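Local coordinates for transcriptional regulator (LacI family) (Clostridium acetobutylicum ATCC 824, PDB 3G85), which probably binds regulatory DNA and controls transcription, the crystallised part being the periplasmic-binding-protein-like core that in this family senses small effectors, at residues N139-M142 against D143-K147; E151-K155 against N156-I160; I204-L207 against N208-I212; D227-Y230 against T231-S234; K37-K40 against Q41-Y45. One frame throughout, in Å; residues are numbered along the deposited sequence.

Contact 1 of 5, residues N139-M142 against D143-K147; sequences NDAM and DNRNK
Two donors meet at the carbonyl oxygen of Met142, a selenomethionine in the crystal. Asn146 N reaches Met142 O at 3.3 Å in a regular i to i+4 helical bond, and a water donates to the same oxygen from 2.7 Å. That water also donates to Asn146 OD1, 2.7 Å away, so the side-chain amide of Asn146 is tied through it to the carbonyl that its own backbone N-H already engages. Two residues earlier, Asn144 N to Asp140 O (2.8 Å) is the shortest backbone bond of the stretch.

Arg145 leaves the helix and turns at CG-CD (chi3 -65°), which folds its guanidinium back over Met142: Met142 CA lies 4.0 Å from the plane of the Arg145 guanidinium, over one face and offset towards the rim. The polar end is held from outside. NH1 bonds to Asn111 OD1, and NH2 to a bound glycerol, probably from the crystallisation liquor.

At the start of the helix, Asn139 OD1 accepts from Met142 N at 2.9 Å, with the donor almost straight in line with the carbonyl. Turning the side chain between the backbone N and the carbonyl carbon (chi1 52°) brings the amide over the first turn, while its ND2 bonds to Asn76 OD1 of the other lobe. An asparagine N-cap opening a helix at the cleft between two lobes, beside an arginine that holds a small polyol, is consistent with the effector pocket of LacI-type periplasmic-binding-protein folds.

Contact 2 of 5, residues E151-K155 against N156-I160; sequences ETCHK and NGIKI
The C-terminal end of helix 140-155 unwinds here around one carbonyl, that of Cys153, before the chain runs on as a loop. Ile158 N donates to Cys153 O at 2.9 Å, an i to i+5 bond in place of the helical i to i+4. Asn156 N reaches the same Cys153 O at 3.0 Å from the opposite face of the carbonyl plane; a second, weak bond of Asn156 N goes to Thr152 O. Gly157, between the two donors, takes a positive phi (73°), which swings the chain back so that Ile158 and Ile160 come up beside the last helical turn.

Their meeting point is the side chain of Cys153. Its CB lies 3.8 Å from Ile158 CB, and SG, set anti to the carbonyl carbon (chi1 -79°), has two methyls on the same side, Ile160 CD1 at 3.7 Å and Ile158 CG2 at 3.9 Å. This apolar cluster lies on the link from the helix to strand 165-167, the second half of a beta-alpha-beta unit; both isoleucines rest on Ala130, and Cys153 also touches Ser119 of helix 111-124. Lys159 pairs through its backbone with Lys128 and Ala130. On the outer side, exposed His154 brings the edge of its ring near Ile158 O. A water in the plane of the imidazole donates to Ile160 O at 3.0 Å and makes a weak contact with His154 NE2.

Contact 3 of 5, residues I204-L207 against N208-I212; sequences ISVL and NKRQI
Leu207 O is engaged by Ile212 N at 2.8 Å, a bond that spans five residues and ends the regular pattern of helix 197-209. The carbonyls before it keep ordinary i to i+4 partners: Ile204 O takes Asn208 N at 2.8 Å, Ser205 O takes Lys209 N at 3.2 Å, and Val206 O takes Arg210 N at 2.9 Å. Gln211 N would be next in line for Leu207 O but points badly towards it; its bond goes instead to Asn208 O, 3.1 Å away. These last two links, Ile212 N to Leu207 O and Gln211 N to Asn208 O, with Gln211 at positive phi (59°), make a Schellman motif, here ending the helix of the beta-alpha-beta unit between strands 191-194 and 219-224. The reversal also lays Ile212 back over the helix, so that its CD1 meets Leu207 CD2 at 4.1 Å, the two side chains crossing obliquely.

The side-chain amide of Asn208 lies alongside Ile204, its ND2 3.5 Å from Ile204 CG2. That nitrogen is satisfied by Thr235 O, a carbonyl of the loop before strand 239-242. Arg210 runs extended from CG to NE beside Val206, whose CG1, standing anti to the valine N (chi1 173°), is thereby set under one face of the guanidinium, 3.8 Å from Arg210 NE. Val206 in turn rests on Val176 and Ala179 of helix 172-182, and Arg210 continues over Lys180.

Contact 4 of 5, residues D227-Y230 against T231-S234; sequences DREY and TEFS
Arg228 O and Glu229 O accept the two sound backbone bonds across this short helix, 228-232, which lies in the beta-alpha-beta unit between strands 219-224 and 239-242. Glu232 N reaches Arg228 O at 3.0 Å in the carbonyl plane, with Thr231 N adding a weak bond to the same oxygen. Phe233 N meets Glu229 O at 3.2 Å, tilted from the plane, just as the chain leaves helical geometry.

Side chains gather over that last turn. Glu229 and Phe233 lie alongside each other, Glu229 CG 4.1 Å from Phe233 CE2, with the carboxylate almost perpendicular to the ring (89°). Glu232 follows: its CG, anti to the backbone N (chi1 -173°), sits over the centre of one face of the neighbouring phenylalanine ring, 3.8 Å above it. The Glu229 and Glu232 side chains lie side by side, pointing the same way, their carboxylate planes 81° apart.

At the start of the helix Asp227 is the N-cap. Its OD1 accepts from Glu229 N at 3.0 Å, on the anti side of the carboxylate. Farther out, Asp227 OD2 forms a salt bridge to Arg32 of helix 27-40 in the other lobe, Arg228 NE pairs with Asp242, and Thr231 OG1 bonds to Arg279 NH1. Ser234 OG, after the turn, is bonded to Pro236 O. Between the two glutamates, a water that may offset their like charges donates to Glu232 OE1 at 3.0 Å and, weakly, to Glu229 OE2 at 3.2 Å.

Contact 5 of 5, residues K37-K40 against Q41-Y45; sequences KLAK and QNYNY
Leu38 and Tyr45, both buried, form the packed side of the turn that ends helix 27-40. Leu38 CD2 touches Tyr45 CB at 4.0 Å, the two side chains crossing at about a right angle. On this side too, Lys37, bent at chi2 (62°), passes its aliphatic end across the side chain of Gln41. Helix 245-260 covers this side, its Glu257 touching Gln41, Asn44 and Tyr45.

The solvent side carries Lys40, Asn42 and an exposed ring, that of Tyr43, which folds back against the helix end. Ala39 CA lies 4.0 Å from the Tyr43 ring centroid in a CH-pi contact over the face, and Ala39 CB comes to 3.4 Å from Tyr43 OH. Leu38 CB meets the ring at Tyr43 CD1, 4.0 Å away. Over the same face, Leu38 O takes Tyr43 N at 2.7 Å and Gln41 N at 3.0 Å, which approach from opposite faces of the carbonyl plane. Asn42 and Tyr43 both adopt positive phi (52° each), and this brings Tyr43 N back to the leucine carbonyl.

The turn that leads into strand 46-52 therefore combines a doubly engaged carbonyl with apolar and CH-pi contacts, whereas the Lys37 ammonium bonds to Ser254 OG, so its polar end links helix 27-40 to helix 245-260.

From the N terminus, contact 5 comes first, turning the chain from helix 27-40 towards strand 46-52 in the lobe built on the parallel sheet. The other four follow in the lobe of the mixed sheet. Contacts 1 and 2 mark the two ends of helix 140-155, their centres about 17 Å apart, the first at the interlobe cleft and the second far from it. Contact 3 ends helix 197-209, and contact 4 forms the next, short helix, whose nearest atoms are about 5 Å from contact 3. Contacts 1 and 4 reach across the lobes, through Asn139 to Asn76 and Asp227 to Arg32. Each closes a local turn only; all lie in series, none nesting or crossing.

Contact 1 of 5, residues N139-M142 against D143-K147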
# COMPACT_ATOMS: atom_id res chain seq x y z
N ASN A 139 6.45 1.07 6.88
CA ASN A 139 5.75 0.55 8.07
C ASN A 139 5.77 -0.97 8.10
O ASN A 139 6.32 -1.61 7.18
CB ASN A 139 4.29 1.02 8.07
CG ASN A 139 3.59 0.72 6.77
OD1 ASN A 139 3.75 -0.36 6.20
ND2 ASN A 139 2.82 1.66 6.27
N ASP A 140 5.14 -1.54 9.13
CA ASP A 140 5.12 -2.98 9.32
C ASP A 140 4.35 -3.72 8.23
O ASP A 140 4.73 -4.81 7.81
CB ASP A 140 4.50 -3.33 10.68
CG ASP A 140 5.47 -3.21 11.82
OD1 ASP A 140 6.48 -2.46 11.73
OD2 ASP A 140 5.23 -3.89 12.84
N ALA A 141 3.23 -3.12 7.80
CA ALA A 141 2.43 -3.63 6.70
C ALA A 141 3.29 -3.92 5.47
O ALA A 141 3.17 -4.98 4.88
CB ALA A 141 1.34 -2.63 6.33
N MSE A 142 4.16 -2.98 5.11
CA MSE A 142 5.03 -3.19 3.94
C MSE A 142 6.04 -4.32 4.14
O MSE A 142 6.31 -5.09 3.20
CB MSE A 142 5.76 -1.92 3.57
CG MSE A 142 4.88 -1.01 2.81
SE MSE A 142 5.79 0.60 2.18
CE MSE A 142 6.86 -0.20 0.72
N ASP A 143 6.58 -4.42 5.36
CA ASP A 143 7.44 -5.54 5.70
C ASP A 143 6.68 -6.85 5.54
O ASP A 143 7.17 -7.78 4.91
CB ASP A 143 7.95 -5.40 7.15
CG ASP A 143 9.18 -4.52 7.27
OD1 ASP A 143 9.99 -4.47 6.29
OD2 ASP A 143 9.36 -3.86 8.34
N ASN A 144 5.47 -6.90 6.07
CA ASN A 144 4.66 -8.11 5.98
C ASN A 144 4.35 -8.54 4.58
O ASN A 144 4.28 -9.73 4.33
CB ASN A 144 3.38 -7.98 6.81
CG ASN A 144 3.68 -8.02 8.28
OD1 ASN A 144 4.73 -8.51 8.68
ND2 ASN A 144 2.79 -7.46 9.09
N ARG A 145 4.16 -7.60 3.64
CA ARG A 145 3.94 -8.00 2.24
C ARG A 145 5.19 -8.71 1.72
O ARG A 145 5.10 -9.73 0.99
CB ARG A 145 3.58 -6.79 1.34
CG ARG A 145 2.15 -6.33 1.53
CD ARG A 145 1.67 -5.30 0.49
NE ARG A 145 2.31 -3.98 0.47
CZ ARG A 145 1.95 -2.91 1.19
NH1 ARG A 145 0.96 -2.97 2.06
NH2 ARG A 145 2.60 -1.77 1.02
N ASN A 146 6.35 -8.18 2.07
CA ASN A 146 7.60 -8.80 1.63
C ASN A 146 7.79 -10.19 2.23
O ASN A 146 8.16 -11.14 1.51
CB ASN A 146 8.79 -7.93 1.98
CG ASN A 146 8.76 -6.60 1.25
OD1 ASN A 146 8.13 -6.46 0.21
ND2 ASN A 146 9.47 -5.61 1.80
N LYS A 147 7.54 -10.28 3.53
CA LYS A 147 7.65 -11.53 4.28
C LYS A 147 6.70 -12.56 3.70
O LYS A 147 7.08 -13.72 3.51
CB LYS A 147 7.32 -11.32 5.77
CG LYS A 147 8.28 -10.38 6.52
CD LYS A 147 7.95 -10.40 8.02
CE LYS A 147 9.03 -9.69 8.83
NZ LYS A 147 8.31 -8.94 9.91
O HOH W 1 6.54 -4.34 0.58

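Contact 2 of 5, residues E151-K155 against N156-I160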
# COMPACT_ATOMS: atom_id res chain seq x y z
N GLU A 151 8.71 -15.82 2.44
CA GLU A 151 8.36 -17.04 3.17
C GLU A 151 7.57 -18.03 2.32
O GLU A 151 7.79 -19.24 2.42
CB GLU A 151 7.62 -16.73 4.47
CG GLU A 151 8.52 -16.01 5.51
CD GLU A 151 7.82 -15.60 6.81
OE1 GLU A 151 6.71 -16.09 7.13
OE2 GLU A 151 8.43 -14.77 7.55
N THR A 152 6.65 -17.52 1.50
CA THR A 152 5.86 -18.37 0.65
C THR A 152 6.73 -18.97 -0.45
O THR A 152 6.52 -20.12 -0.87
CB THR A 152 4.61 -17.63 0.08
OG1 THR A 152 3.83 -17.12 1.19
CG2 THR A 152 3.76 -18.56 -0.77
N CYS A 153 7.72 -18.21 -0.91
CA CYS A 153 8.63 -18.74 -1.91
C CYS A 153 9.41 -19.91 -1.31
O CYS A 153 9.50 -20.96 -1.94
CB CYS A 153 9.59 -17.68 -2.43
SG CYS A 153 8.82 -16.60 -3.65
N HIS A 154 9.97 -19.71 -0.12
CA HIS A 154 10.71 -20.76 0.60
C HIS A 154 9.86 -22.03 0.79
O HIS A 154 10.36 -23.14 0.59
CB HIS A 154 11.20 -20.27 1.96
CG HIS A 154 12.18 -19.12 1.89
ND1 HIS A 154 12.51 -18.36 2.99
CD2 HIS A 154 12.88 -18.60 0.85
CE1 HIS A 154 13.38 -17.43 2.64
NE2 HIS A 154 13.61 -17.55 1.34
N LYS A 155 8.59 -21.87 1.16
CA LYS A 155 7.67 -23.00 1.33
C LYS A 155 7.37 -23.74 0.05
O LYS A 155 7.03 -24.93 0.09
CB LYS A 155 6.37 -22.55 1.99
CG LYS A 155 6.62 -22.16 3.41
CD LYS A 155 5.44 -21.55 4.09
CE LYS A 155 5.93 -21.02 5.43
NZ LYS A 155 4.83 -20.80 6.41
N ASN A 156 7.48 -23.07 -1.09
CA ASN A 156 7.09 -23.68 -2.35
C ASN A 156 8.23 -23.99 -3.32
O ASN A 156 8.01 -24.17 -4.52
CB ASN A 156 6.03 -22.83 -3.06
CG ASN A 156 4.69 -22.83 -2.34
OD1 ASN A 156 4.48 -22.07 -1.39
ND2 ASN A 156 3.78 -23.67 -2.79
N GLY A 157 9.45 -24.01 -2.80
CA GLY A 157 10.62 -24.39 -3.59
C GLY A 157 11.06 -23.36 -4.60
O GLY A 157 11.64 -23.71 -5.65
N ILE A 158 10.77 -22.09 -4.32
CA ILE A 158 11.27 -20.99 -5.16
C ILE A 158 12.44 -20.34 -4.43
O ILE A 158 12.26 -19.78 -3.34
CB ILE A 158 10.16 -19.95 -5.46
CG1 ILE A 158 8.96 -20.61 -6.16
CG2 ILE A 158 10.72 -18.79 -6.30
CD1 ILE A 158 7.71 -19.70 -6.30
N LYS A 159 13.64 -20.43 -5.01
CA LYS A 159 14.84 -19.85 -4.38
C LYS A 159 14.82 -18.33 -4.52
O LYS A 159 14.58 -17.83 -5.59
CB LYS A 159 16.13 -20.41 -5.01
CG LYS A 159 17.42 -19.95 -4.30
CD LYS A 159 18.71 -20.41 -5.03
CE LYS A 159 19.98 -19.88 -4.29
NZ LYS A 159 21.25 -19.93 -5.12
N ILE A 160 15.05 -17.61 -3.43
CA ILE A 160 15.35 -16.19 -3.53
C ILE A 160 16.67 -15.92 -2.86
O ILE A 160 16.72 -15.70 -1.64
CB ILE A 160 14.32 -15.22 -2.85
CG1 ILE A 160 12.89 -15.75 -2.90
CG2 ILE A 160 14.44 -13.80 -3.43
CD1 ILE A 160 12.32 -15.68 -4.28
O HOH W 2 15.77 -14.85 1.06

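Contact 3 of 5, residues I204-L207 against N208-I212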
# COMPACT_ATOMS: atom_id res chain seq x y z
N ILE A 204 9.77 -2.37 -16.61
CA ILE A 204 9.31 -2.72 -17.94
C ILE A 204 9.86 -1.74 -18.98
O ILE A 204 10.14 -2.16 -20.12
CB ILE A 204 7.77 -2.81 -17.95
CG1 ILE A 204 7.34 -4.09 -17.27
CG2 ILE A 204 7.20 -2.77 -19.35
CD1 ILE A 204 5.99 -3.92 -16.63
N SER A 205 10.06 -0.46 -18.60
CA SER A 205 10.67 0.53 -19.49
C SER A 205 12.02 -0.03 -20.00
O SER A 205 12.31 -0.05 -21.21
CB SER A 205 10.89 1.87 -18.74
OG SER A 205 11.56 2.84 -19.53
N VAL A 206 12.82 -0.51 -19.06
CA VAL A 206 14.17 -1.01 -19.36
C VAL A 206 14.09 -2.35 -20.12
O VAL A 206 14.77 -2.52 -21.14
CB VAL A 206 15.01 -1.13 -18.09
CG1 VAL A 206 16.36 -1.82 -18.38
CG2 VAL A 206 15.25 0.23 -17.50
N LEU A 207 13.29 -3.28 -19.63
CA LEU A 207 13.13 -4.58 -20.30
C LEU A 207 12.65 -4.44 -21.74
O LEU A 207 13.07 -5.22 -22.62
CB LEU A 207 12.19 -5.50 -19.52
CG LEU A 207 12.45 -5.86 -18.06
CD1 LEU A 207 11.46 -6.92 -17.64
CD2 LEU A 207 13.88 -6.33 -17.79
N ASN A 208 11.75 -3.48 -22.00
CA ASN A 208 11.31 -3.20 -23.36
C ASN A 208 12.45 -2.67 -24.27
O ASN A 208 12.61 -3.15 -25.40
CB ASN A 208 10.14 -2.22 -23.37
CG ASN A 208 8.83 -2.88 -22.93
OD1 ASN A 208 8.75 -4.11 -22.83
ND2 ASN A 208 7.79 -2.07 -22.69
N LYS A 209 13.21 -1.70 -23.77
CA LYS A 209 14.36 -1.13 -24.49
C LYS A 209 15.39 -2.23 -24.83
O LYS A 209 15.95 -2.24 -25.92
CB LYS A 209 15.06 -0.04 -23.66
CG LYS A 209 14.47 1.36 -23.79
CD LYS A 209 15.37 2.45 -23.16
CE LYS A 209 16.54 2.82 -24.09
NZ LYS A 209 17.16 4.18 -23.85
N ARG A 210 15.62 -3.13 -23.89
CA ARG A 210 16.60 -4.19 -24.05
C ARG A 210 16.02 -5.45 -24.70
O ARG A 210 16.74 -6.45 -24.86
CB ARG A 210 17.28 -4.47 -22.71
CG ARG A 210 18.09 -3.26 -22.28
CD ARG A 210 18.97 -3.46 -21.09
NE ARG A 210 19.47 -2.16 -20.62
CZ ARG A 210 20.37 -2.01 -19.65
NH1 ARG A 210 20.90 -3.07 -19.07
NH2 ARG A 210 20.76 -0.80 -19.28
N GLN A 211 14.74 -5.39 -25.09
CA GLN A 211 14.04 -6.46 -25.81
C GLN A 211 13.99 -7.79 -25.04
O GLN A 211 14.07 -8.89 -25.61
CB GLN A 211 14.63 -6.65 -27.22
CG GLN A 211 15.07 -5.34 -27.86
CD GLN A 211 15.45 -5.49 -29.33
OE1 GLN A 211 14.66 -5.98 -30.14
NE2 GLN A 211 16.65 -5.04 -29.68
N ILE A 212 13.85 -7.69 -23.72
CA ILE A 212 13.66 -8.87 -22.90
C ILE A 212 12.17 -9.13 -22.88
O ILE A 212 11.37 -8.21 -22.65
CB ILE A 212 14.28 -8.67 -21.52
CG1 ILE A 212 15.79 -8.53 -21.66
CG2 ILE A 212 13.95 -9.82 -20.59
CD1 ILE A 212 16.36 -7.43 -20.85

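Contact 4 of 5, residues D227-Y230 against T231-S234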
# COMPACT_ATOMS: atom_id res chain seq x y z
N ASP A 227 -2.98 4.24 -9.07
CA ASP A 227 -4.12 3.98 -9.94
C ASP A 227 -3.97 2.70 -10.80
O ASP A 227 -3.03 2.57 -11.56
CB ASP A 227 -4.29 5.24 -10.81
CG ASP A 227 -5.60 5.31 -11.53
OD1 ASP A 227 -6.05 4.29 -12.11
OD2 ASP A 227 -6.15 6.45 -11.57
N ARG A 228 -4.90 1.75 -10.65
CA ARG A 228 -4.91 0.47 -11.37
C ARG A 228 -4.78 0.60 -12.91
O ARG A 228 -4.29 -0.33 -13.59
CB ARG A 228 -6.22 -0.27 -11.09
CG ARG A 228 -6.39 -0.79 -9.65
CD ARG A 228 -7.73 -1.60 -9.57
NE ARG A 228 -7.84 -2.29 -8.29
CZ ARG A 228 -8.99 -2.61 -7.67
NH1 ARG A 228 -10.16 -2.29 -8.23
NH2 ARG A 228 -8.95 -3.24 -6.49
N GLU A 229 -5.21 1.72 -13.48
CA GLU A 229 -5.17 1.83 -14.94
C GLU A 229 -3.75 1.87 -15.54
O GLU A 229 -3.56 1.51 -16.72
CB GLU A 229 -6.02 3.02 -15.44
CG GLU A 229 -7.50 2.66 -15.47
CD GLU A 229 -8.38 3.65 -16.20
OE1 GLU A 229 -7.88 4.47 -17.01
OE2 GLU A 229 -9.60 3.60 -15.95
N TYR A 230 -2.77 2.36 -14.78
CA TYR A 230 -1.41 2.43 -15.31
C TYR A 230 -0.87 1.03 -15.62
O TYR A 230 -0.18 0.82 -16.62
CB TYR A 230 -0.47 3.19 -14.38
CG TYR A 230 -0.72 4.68 -14.36
CD1 TYR A 230 -0.31 5.49 -15.43
CD2 TYR A 230 -1.34 5.28 -13.27
CE1 TYR A 230 -0.55 6.87 -15.42
CE2 TYR A 230 -1.57 6.67 -13.25
CZ TYR A 230 -1.17 7.45 -14.32
OH TYR A 230 -1.40 8.80 -14.30
N THR A 231 -1.18 0.08 -14.76
CA THR A 231 -0.72 -1.30 -14.98
C THR A 231 -1.71 -2.09 -15.85
O THR A 231 -1.34 -3.11 -16.44
CB THR A 231 -0.48 -2.03 -13.65
OG1 THR A 231 -1.64 -1.87 -12.81
CG2 THR A 231 0.77 -1.46 -12.93
N GLU A 232 -2.97 -1.63 -15.94
CA GLU A 232 -3.95 -2.30 -16.82
C GLU A 232 -3.52 -2.15 -18.28
O GLU A 232 -3.60 -3.09 -19.06
CB GLU A 232 -5.36 -1.74 -16.65
CG GLU A 232 -6.45 -2.55 -17.43
CD GLU A 232 -7.85 -2.05 -17.25
OE1 GLU A 232 -8.07 -1.07 -16.52
OE2 GLU A 232 -8.77 -2.63 -17.88
N PHE A 233 -3.04 -0.97 -18.62
CA PHE A 233 -2.79 -0.60 -20.00
C PHE A 233 -1.35 -0.29 -20.33
O PHE A 233 -1.07 0.33 -21.37
CB PHE A 233 -3.67 0.60 -20.40
CG PHE A 233 -5.16 0.36 -20.26
CD1 PHE A 233 -5.83 -0.52 -21.10
CD2 PHE A 233 -5.88 1.06 -19.29
CE1 PHE A 233 -7.25 -0.73 -20.99
CE2 PHE A 233 -7.28 0.89 -19.15
CZ PHE A 233 -7.97 -0.01 -19.99
N SER A 234 -0.43 -0.67 -19.44
CA SER A 234 1.00 -0.55 -19.75
C SER A 234 1.36 -1.50 -20.91
O SER A 234 0.55 -2.35 -21.31
CB SER A 234 1.85 -0.88 -18.53
OG SER A 234 1.41 -2.11 -17.98
O HOH W 3 -10.42 0.69 -16.94

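Contact 5 of 5, residues K37-K40 against Q41-Y45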
# COMPACT_ATOMS: atom_id res chain seq x y z
N LYS A 37 -17.58 7.84 -2.01
CA LYS A 37 -18.32 7.50 -0.81
C LYS A 37 -19.25 8.66 -0.39
O LYS A 37 -20.42 8.44 -0.08
CB LYS A 37 -17.35 7.20 0.33
CG LYS A 37 -18.02 6.86 1.65
CD LYS A 37 -18.83 5.63 1.52
CE LYS A 37 -19.39 5.27 2.87
NZ LYS A 37 -20.22 4.06 2.72
N LEU A 38 -18.73 9.88 -0.38
CA LEU A 38 -19.55 11.03 0.01
C LEU A 38 -20.71 11.33 -0.94
O LEU A 38 -21.82 11.69 -0.50
CB LEU A 38 -18.69 12.27 0.22
CG LEU A 38 -17.90 12.08 1.51
CD1 LEU A 38 -16.97 13.23 1.68
CD2 LEU A 38 -18.84 11.88 2.73
N ALA A 39 -20.44 11.18 -2.24
CA ALA A 39 -21.44 11.35 -3.29
C ALA A 39 -22.58 10.37 -3.11
O ALA A 39 -23.73 10.71 -3.42
CB ALA A 39 -20.83 11.19 -4.66
N LYS A 40 -22.29 9.17 -2.61
CA LYS A 40 -23.31 8.16 -2.39
C LYS A 40 -24.12 8.44 -1.13
O LYS A 40 -25.18 7.85 -0.92
CB LYS A 40 -22.70 6.77 -2.29
CG LYS A 40 -22.53 6.05 -3.62
CD LYS A 40 -21.92 4.67 -3.41
CE LYS A 40 -20.42 4.75 -3.08
NZ LYS A 40 -19.83 3.40 -2.77
N GLN A 41 -23.61 9.33 -0.29
CA GLN A 41 -24.24 9.62 1.00
C GLN A 41 -24.74 11.05 1.05
O GLN A 41 -24.93 11.60 2.13
CB GLN A 41 -23.23 9.44 2.14
CG GLN A 41 -22.69 8.06 2.30
CD GLN A 41 -22.14 7.84 3.67
OE1 GLN A 41 -21.80 8.80 4.40
NE2 GLN A 41 -22.04 6.58 4.05
N ASN A 42 -24.90 11.64 -0.13
CA ASN A 42 -25.30 13.04 -0.28
C ASN A 42 -24.45 14.03 0.54
O ASN A 42 -24.96 14.96 1.18
CB ASN A 42 -26.81 13.20 0.00
CG ASN A 42 -27.39 14.50 -0.56
OD1 ASN A 42 -28.39 15.01 -0.06
ND2 ASN A 42 -26.75 15.05 -1.61
N TYR A 43 -23.14 13.81 0.54
CA TYR A 43 -22.21 14.79 1.12
C TYR A 43 -22.57 15.21 2.53
O TYR A 43 -22.57 16.39 2.84
CB TYR A 43 -22.10 16.02 0.20
CG TYR A 43 -21.62 15.65 -1.18
CD1 TYR A 43 -20.25 15.59 -1.46
CD2 TYR A 43 -22.53 15.32 -2.19
CE1 TYR A 43 -19.80 15.22 -2.72
CE2 TYR A 43 -22.09 14.95 -3.45
CZ TYR A 43 -20.71 14.91 -3.70
OH TYR A 43 -20.25 14.55 -4.94
N ASN A 44 -22.87 14.24 3.39
CA ASN A 44 -23.20 14.57 4.77
C ASN A 44 -21.99 14.93 5.63
O ASN A 44 -22.15 15.39 6.77
CB ASN A 44 -24.05 13.47 5.41
CG ASN A 44 -23.29 12.17 5.64
OD1 ASN A 44 -22.46 11.74 4.81
ND2 ASN A 44 -23.60 11.52 6.77
N TYR A 45 -20.79 14.73 5.08
CA TYR A 45 -19.52 15.16 5.72
C TYR A 45 -18.69 16.01 4.76
O TYR A 45 -18.68 15.74 3.55
CB TYR A 45 -18.66 13.94 6.16
CG TYR A 45 -19.21 13.18 7.33
CD1 TYR A 45 -18.95 13.60 8.64
CD2 TYR A 45 -20.01 12.07 7.14
CE1 TYR A 45 -19.46 12.90 9.73
CE2 TYR A 45 -20.53 11.37 8.22
CZ TYR A 45 -20.27 11.80 9.51
OH TYR A 45 -20.80 11.10 10.57